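Local structure of toxin protein (6AQK) at residues I42-S47 / P188-M193; D16-K21 / D88-G93. The protein is the C-terminal toxin domain of RHS2 and probably acts as an ADP-ribosyltransferase, moving ADP-ribose from NAD+ onto a target. One frame throughout, in Å; residues are numbered along the deposited sequence.

Interaction 1 of 2, residues I42-S47 / P188-M193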
loop_
_atom_site.group_PDB
_atom_site.type_symbol
_atom_site.label_atom_id
_atom_site.label_comp_id
_atom_site.label_asym_id
_atom_site.label_seq_id
_atom_site.Cartn_x
_atom_site.Cartn_y
_atom_site.Cartn_z
ATOM N N ILE A 42 -2.071 -16.445 -4.981
ATOM C CA ILE A 42 -3.458 -16.545 -5.428
ATOM C C ILE A 42 -3.741 -15.376 -6.391
ATOM O O ILE A 42 -3.451 -14.215 -6.052
ATOM C CB ILE A 42 -4.451 -16.410 -4.243
ATOM C CG1 ILE A 42 -4.217 -17.423 -3.100
ATOM C CG2 ILE A 42 -5.865 -16.434 -4.751
ATOM C CD1 ILE A 42 -4.456 -18.853 -3.449
ATOM N N SER A 43 -4.329 -15.628 -7.545
ATOM C CA SER A 43 -4.496 -14.524 -8.556
ATOM C C SER A 43 -5.583 -13.542 -8.217
ATOM O O SER A 43 -5.503 -12.363 -8.554
ATOM C CB SER A 43 -4.705 -15.049 -9.983
ATOM O OG SER A 43 -5.719 -16.014 -10.043
ATOM N N HIS A 44 -6.614 -14.020 -7.530
ATOM C CA HIS A 44 -7.735 -13.188 -7.224
ATOM C C HIS A 44 -8.396 -13.712 -5.976
ATOM O O HIS A 44 -8.585 -14.899 -5.847
ATOM C CB HIS A 44 -8.722 -13.128 -8.387
ATOM C CG HIS A 44 -9.717 -12.012 -8.243
ATOM N ND1 HIS A 44 -10.860 -12.136 -7.491
ATOM C CD2 HIS A 44 -9.697 -10.739 -8.692
ATOM C CE1 HIS A 44 -11.534 -11.004 -7.533
ATOM N NE2 HIS A 44 -10.843 -10.133 -8.245
ATOM N N TYR A 45 -8.791 -12.808 -5.104
ATOM C CA TYR A 45 -9.413 -13.156 -3.800
ATOM C C TYR A 45 -10.703 -13.961 -3.942
ATOM O O TYR A 45 -11.089 -14.661 -2.984
ATOM C CB TYR A 45 -9.726 -11.903 -2.935
ATOM C CG TYR A 45 -10.662 -10.881 -3.527
ATOM C CD1 TYR A 45 -12.048 -11.025 -3.482
ATOM C CD2 TYR A 45 -10.160 -9.749 -4.152
ATOM C CE1 TYR A 45 -12.905 -10.079 -4.068
ATOM C CE2 TYR A 45 -10.987 -8.783 -4.687
ATOM C CZ TYR A 45 -12.368 -8.976 -4.669
ATOM O OH TYR A 45 -13.114 -8.003 -5.215
ATOM N N ASP A 46 -11.388 -13.794 -5.063
ATOM C CA ASP A 46 -12.555 -14.672 -5.356
ATOM C C ASP A 46 -12.225 -16.082 -5.849
ATOM O O ASP A 46 -13.083 -16.894 -5.879
ATOM C CB ASP A 46 -13.533 -13.980 -6.297
ATOM C CG ASP A 46 -14.430 -13.005 -5.558
ATOM O OD1 ASP A 46 -14.675 -13.210 -4.349
ATOM O OD2 ASP A 46 -14.867 -12.010 -6.149
ATOM N N SER A 47 -10.976 -16.393 -6.160
ATOM C CA SER A 47 -10.645 -17.683 -6.738
ATOM C C SER A 47 -9.682 -18.414 -5.822
ATOM O O SER A 47 -8.582 -18.722 -6.225
ATOM C CB SER A 47 -10.035 -17.449 -8.144
ATOM O OG SER A 47 -8.664 -17.028 -8.067
ATOM N N PRO A 188 -7.441 0.868 -4.731
ATOM C CA PRO A 188 -7.978 -0.445 -4.534
ATOM C C PRO A 188 -7.002 -1.599 -4.656
ATOM O O PRO A 188 -5.912 -1.478 -5.229
ATOM C CB PRO A 188 -9.074 -0.511 -5.632
ATOM C CG PRO A 188 -8.429 0.239 -6.732
ATOM C CD PRO A 188 -7.788 1.389 -6.050
ATOM N N LEU A 189 -7.386 -2.734 -4.092
ATOM C CA LEU A 189 -6.627 -3.973 -4.327
ATOM C C LEU A 189 -6.426 -4.199 -5.850
ATOM O O LEU A 189 -7.371 -4.009 -6.645
ATOM C CB LEU A 189 -7.372 -5.148 -3.721
ATOM C CG LEU A 189 -6.597 -6.499 -3.719
ATOM C CD1 LEU A 189 -5.238 -6.376 -3.014
ATOM C CD2 LEU A 189 -7.446 -7.567 -3.056
ATOM N N TYR A 190 -5.224 -4.553 -6.269
ATOM C CA TYR A 190 -4.852 -4.718 -7.702
ATOM C C TYR A 190 -4.780 -3.437 -8.500
ATOM O O TYR A 190 -4.601 -3.478 -9.711
ATOM C CB TYR A 190 -5.662 -5.787 -8.461
ATOM C CG TYR A 190 -5.970 -7.030 -7.643
ATOM C CD1 TYR A 190 -4.967 -7.758 -7.021
ATOM C CD2 TYR A 190 -7.277 -7.528 -7.569
ATOM C CE1 TYR A 190 -5.236 -8.899 -6.271
ATOM C CE2 TYR A 190 -7.559 -8.681 -6.800
ATOM C CZ TYR A 190 -6.550 -9.374 -6.186
ATOM O OH TYR A 190 -6.810 -10.519 -5.461
ATOM N N ASN A 191 -4.790 -2.284 -7.829
ATOM C CA ASN A 191 -4.570 -1.017 -8.494
ATOM C C ASN A 191 -3.315 -1.106 -9.354
ATOM O O ASN A 191 -2.280 -1.606 -8.900
ATOM C CB ASN A 191 -4.414 0.067 -7.435
ATOM C CG ASN A 191 -4.155 1.423 -8.018
ATOM O OD1 ASN A 191 -4.978 1.904 -8.770
ATOM N ND2 ASN A 191 -3.011 2.042 -7.664
ATOM N N ARG A 192 -3.417 -0.593 -10.574
ATOM C CA ARG A 192 -2.303 -0.577 -11.497
ATOM C C ARG A 192 -1.450 0.638 -11.308
ATOM O O ARG A 192 -1.947 1.757 -11.313
ATOM C CB ARG A 192 -2.821 -0.633 -12.966
ATOM C CG ARG A 192 -3.404 -2.010 -13.301
ATOM C CD ARG A 192 -3.928 -2.206 -14.723
ATOM N NE ARG A 192 -4.208 -0.941 -15.383
ATOM C CZ ARG A 192 -3.534 -0.407 -16.413
ATOM N NH1 ARG A 192 -3.930 0.757 -16.896
ATOM N NH2 ARG A 192 -2.494 -1.016 -16.996
ATOM N N MET A 193 -0.159 0.402 -11.208
ATOM C CA MET A 193 0.825 1.480 -11.124
ATOM C C MET A 193 2.044 1.162 -12.004
ATOM O O MET A 193 2.357 0.007 -12.288
ATOM C CB MET A 193 1.237 1.741 -9.694
ATOM C CG MET A 193 2.006 0.653 -8.996
ATOM S SD MET A 193 2.587 1.111 -7.310
ATOM C CE MET A 193 1.026 1.405 -6.524
HETATM O O HOH W 1 -4.576 -11.927 -4.948
#

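Interaction 2 of 2, residues D16-K21 / D88-G93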
loop_
_atom_site.group_PDB
_atom_site.type_symbol
_atom_site.label_atom_id
_atom_site.label_comp_id
_atom_site.label_asym_id
_atom_site.label_seq_id
_atom_site.Cartn_x
_atom_site.Cartn_y
_atom_site.Cartn_z
ATOM N N ASP A 16 -22.978 2.554 4.862
ATOM C CA ASP A 16 -21.594 3.073 4.944
ATOM C C ASP A 16 -20.732 2.233 3.973
ATOM O O ASP A 16 -20.918 1.032 3.882
ATOM C CB ASP A 16 -20.946 2.985 6.324
ATOM C CG ASP A 16 -21.481 3.981 7.322
ATOM O OD1 ASP A 16 -22.138 4.964 6.918
ATOM O OD2 ASP A 16 -21.231 3.766 8.518
ATOM N N PRO A 17 -19.777 2.872 3.313
ATOM C CA PRO A 17 -18.741 2.166 2.541
ATOM C C PRO A 17 -18.141 0.957 3.240
ATOM O O PRO A 17 -17.776 1.011 4.417
ATOM C CB PRO A 17 -17.702 3.237 2.363
ATOM C CG PRO A 17 -18.497 4.513 2.227
ATOM C CD PRO A 17 -19.639 4.342 3.207
ATOM N N ALA A 18 -18.145 -0.177 2.555
ATOM C CA ALA A 18 -17.487 -1.350 3.020
ATOM C C ALA A 18 -16.020 -1.111 3.260
ATOM O O ALA A 18 -15.419 -1.796 4.101
ATOM C CB ALA A 18 -17.692 -2.476 2.026
ATOM N N LEU A 19 -15.447 -0.132 2.561
ATOM C CA LEU A 19 -14.051 0.249 2.850
ATOM C C LEU A 19 -13.738 0.513 4.340
ATOM O O LEU A 19 -12.616 0.187 4.794
ATOM C CB LEU A 19 -13.623 1.441 1.998
ATOM C CG LEU A 19 -12.221 1.934 1.987
ATOM C CD1 LEU A 19 -11.337 0.766 1.598
ATOM C CD2 LEU A 19 -12.043 3.042 0.956
ATOM N N TYR A 20 -14.696 1.088 5.100
ATOM C CA TYR A 20 -14.484 1.324 6.528
ATOM C C TYR A 20 -14.093 0.050 7.261
ATOM O O TYR A 20 -13.270 0.112 8.204
ATOM C CB TYR A 20 -15.728 1.836 7.235
ATOM C CG TYR A 20 -16.023 3.300 7.035
ATOM C CD1 TYR A 20 -15.304 4.298 7.700
ATOM C CD2 TYR A 20 -17.122 3.689 6.292
ATOM C CE1 TYR A 20 -15.642 5.645 7.490
ATOM C CE2 TYR A 20 -17.455 5.006 6.078
ATOM C CZ TYR A 20 -16.740 5.972 6.655
ATOM O OH TYR A 20 -17.184 7.216 6.363
ATOM N N LYS A 21 -14.743 -1.063 6.940
ATOM C CA LYS A 21 -14.384 -2.363 7.544
ATOM C C LYS A 21 -12.899 -2.754 7.448
ATOM O O LYS A 21 -12.353 -3.326 8.379
ATOM C CB LYS A 21 -15.271 -3.525 7.050
ATOM C CG LYS A 21 -16.758 -3.412 7.437
ATOM C CD LYS A 21 -17.583 -4.464 6.710
ATOM N N ASP A 88 -14.970 -3.577 -3.973
ATOM C CA ASP A 88 -14.762 -3.428 -5.429
ATOM C C ASP A 88 -16.067 -3.096 -6.154
ATOM O O ASP A 88 -16.052 -2.331 -7.096
ATOM C CB ASP A 88 -14.074 -4.702 -5.976
ATOM C CG ASP A 88 -12.569 -4.703 -5.747
ATOM O OD1 ASP A 88 -12.027 -3.596 -5.749
ATOM O OD2 ASP A 88 -11.939 -5.772 -5.591
ATOM N N ALA A 89 -17.184 -3.676 -5.693
ATOM C CA ALA A 89 -18.528 -3.382 -6.207
ATOM C C ALA A 89 -18.922 -1.932 -6.020
ATOM O O ALA A 89 -19.427 -1.279 -6.967
ATOM C CB ALA A 89 -19.488 -4.294 -5.564
ATOM N N GLU A 90 -18.530 -1.396 -4.853
ATOM C CA GLU A 90 -18.822 -0.030 -4.486
ATOM C C GLU A 90 -17.917 0.964 -5.091
ATOM O O GLU A 90 -18.165 2.193 -4.968
ATOM C CB GLU A 90 -18.784 0.114 -2.962
ATOM C CG GLU A 90 -19.853 -0.731 -2.257
ATOM C CD GLU A 90 -19.830 -0.665 -0.776
ATOM O OE1 GLU A 90 -18.933 -0.009 -0.210
ATOM O OE2 GLU A 90 -20.749 -1.246 -0.138
ATOM N N TRP A 91 -16.803 0.510 -5.649
ATOM C CA TRP A 91 -15.655 1.441 -5.844
ATOM C C TRP A 91 -16.011 2.671 -6.706
ATOM O O TRP A 91 -15.632 3.865 -6.383
ATOM C CB TRP A 91 -14.387 0.731 -6.433
ATOM C CG TRP A 91 -13.129 1.539 -6.172
ATOM C CD1 TRP A 91 -12.574 2.465 -6.979
ATOM C CD2 TRP A 91 -12.304 1.497 -4.987
ATOM N NE1 TRP A 91 -11.489 3.035 -6.370
ATOM C CE2 TRP A 91 -11.281 2.412 -5.163
ATOM C CE3 TRP A 91 -12.338 0.742 -3.795
ATOM C CZ2 TRP A 91 -10.340 2.682 -4.175
ATOM C CZ3 TRP A 91 -11.360 0.980 -2.825
ATOM C CH2 TRP A 91 -10.364 1.945 -3.041
ATOM N N SER A 92 -16.716 2.419 -7.803
ATOM C CA SER A 92 -17.036 3.529 -8.734
ATOM C C SER A 92 -17.911 4.592 -8.067
ATOM O O SER A 92 -17.864 5.714 -8.481
ATOM C CB SER A 92 -17.591 3.013 -10.068
ATOM O OG SER A 92 -18.953 2.752 -9.884
ATOM N N GLY A 93 -18.667 4.239 -7.009
ATOM C CA GLY A 93 -19.542 5.153 -6.282
ATOM C C GLY A 93 -18.797 5.961 -5.212
ATOM O O GLY A 93 -19.374 6.846 -4.650
HETATM O O HOH W 2 -21.278 -1.278 2.461
#

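Interaction 1 of 2, residues I42-S47 / P188-M193
Tyr190 occupies the third position of a type II beta turn, Pro188 to Asn191, which joins strand 184-187 to strand 192-200. Its side chain reaches into the loop 42-47, which links helices 27-39 and 51-63. The hydroxyl has two partners here. The backbone N-H of Tyr45 makes a weak hydrogen bond to Tyr190 OH (N to OH 3.0 Å), bent to 132° at the hydrogen. Water 1 lies at the edge of the phenol ring, in its plane, 2.7 Å from Tyr190 OH. The same water donates to Ile42 O, so the tyrosine reaches a second backbone group of the loop indirectly.

The His44 ring flanks the phenol at a tilt of 39°, with CD2 of His44 3.5 Å from CE2 of Tyr190. Asp46 N donates to His44 ND1 (3.0 Å), which helps fix the rotation of the imidazole. His44 CE1 sits above the centre of the Tyr45 ring. Leu189 CG lies over the centre of one face of the phenol. With CG anti to the backbone N (chi1 -172°), Leu189 also brings CD2 to within 3.7 Å of Tyr45 CD2. Leu37 of helix 27-39 touches both tyrosines. The phenol is thus packed by His44, Tyr45 and Leu189 along its ring, and its hydroxyl ties the turn to the loop backbone through a weak direct bond and a water.

Interaction 2 of 2, residues D16-K21 / D88-G93
Glu90, near the C-terminal end of helix 74-90, reaches across to Ala18 and Pro17 in the chain leading into the short helix 19-23. The bond from CA to CB points toward 16-21. CG lies anti to the carbonyl carbon (chi1 -63°), and the chain is extended from there, so that CB and CG serve as a straight arm. The carboxylate carbon CD of Glu90 comes 4.0 Å from Ala18 CB. At the tip the two oxygens have different partners.

OE1 accepts the backbone N-H of Ala18. Ala18 N is 2.9 Å from Glu90 OE1, the angle at the hydrogen is 159°, and the donor arrives on the syn side, 15° out of the carboxylate plane. Pro17 CA also rests against Glu90 OE1, at 3.5 Å. OE1 also hydrogen-bonds to the hydroxyl of Tyr94, just beyond 88-93, and Tyr94 OH has a weak bond with Leu19 N. OE2 takes a hydrogen bond from water 2, whose oxygen is 2.7 Å from Glu90 OE2. That water also donates to Asp16 O.

The next residue along makes a looser apolar contact. CZ3 of Trp91 is 4.4 Å from Leu19 CD2, while Trp91 NE1 bonds to Ala172 O and the indole packs edge-to-face with Tyr94.

The carboxylate thus grips the chain entering helix 19-23 both directly and through a water. OE1 takes part in two hydrogen bonds, with Ala18 N and Tyr94 OH, and OE2 accepts one from water 2. This set would probably stabilise the charged carboxylate. Tyr94 shares OE1 with Ala18 and so should help to hold the acid in position.

The segments come along the chain in the order 16-21, 42-47, 88-93 and 188-193, so the two interactions cross. Their centres are 15 Å apart. Interaction 2 lies within the N-terminal helical part and packs the N-terminal segment against the far end of helix 74-90. Interaction 1 joins that helical part to the turn leading into strand 192-200 of the five-stranded sheet. The two meet directly: Tyr45 OH lies 2.5 Å from Asp88 OD2, a probable hydrogen bond, and Pro188 CD packs 3.4 Å from Trp91 CZ2. These two pairs connect the packing inside the helical part with its junction to the sheet-bearing part of this toxin domain.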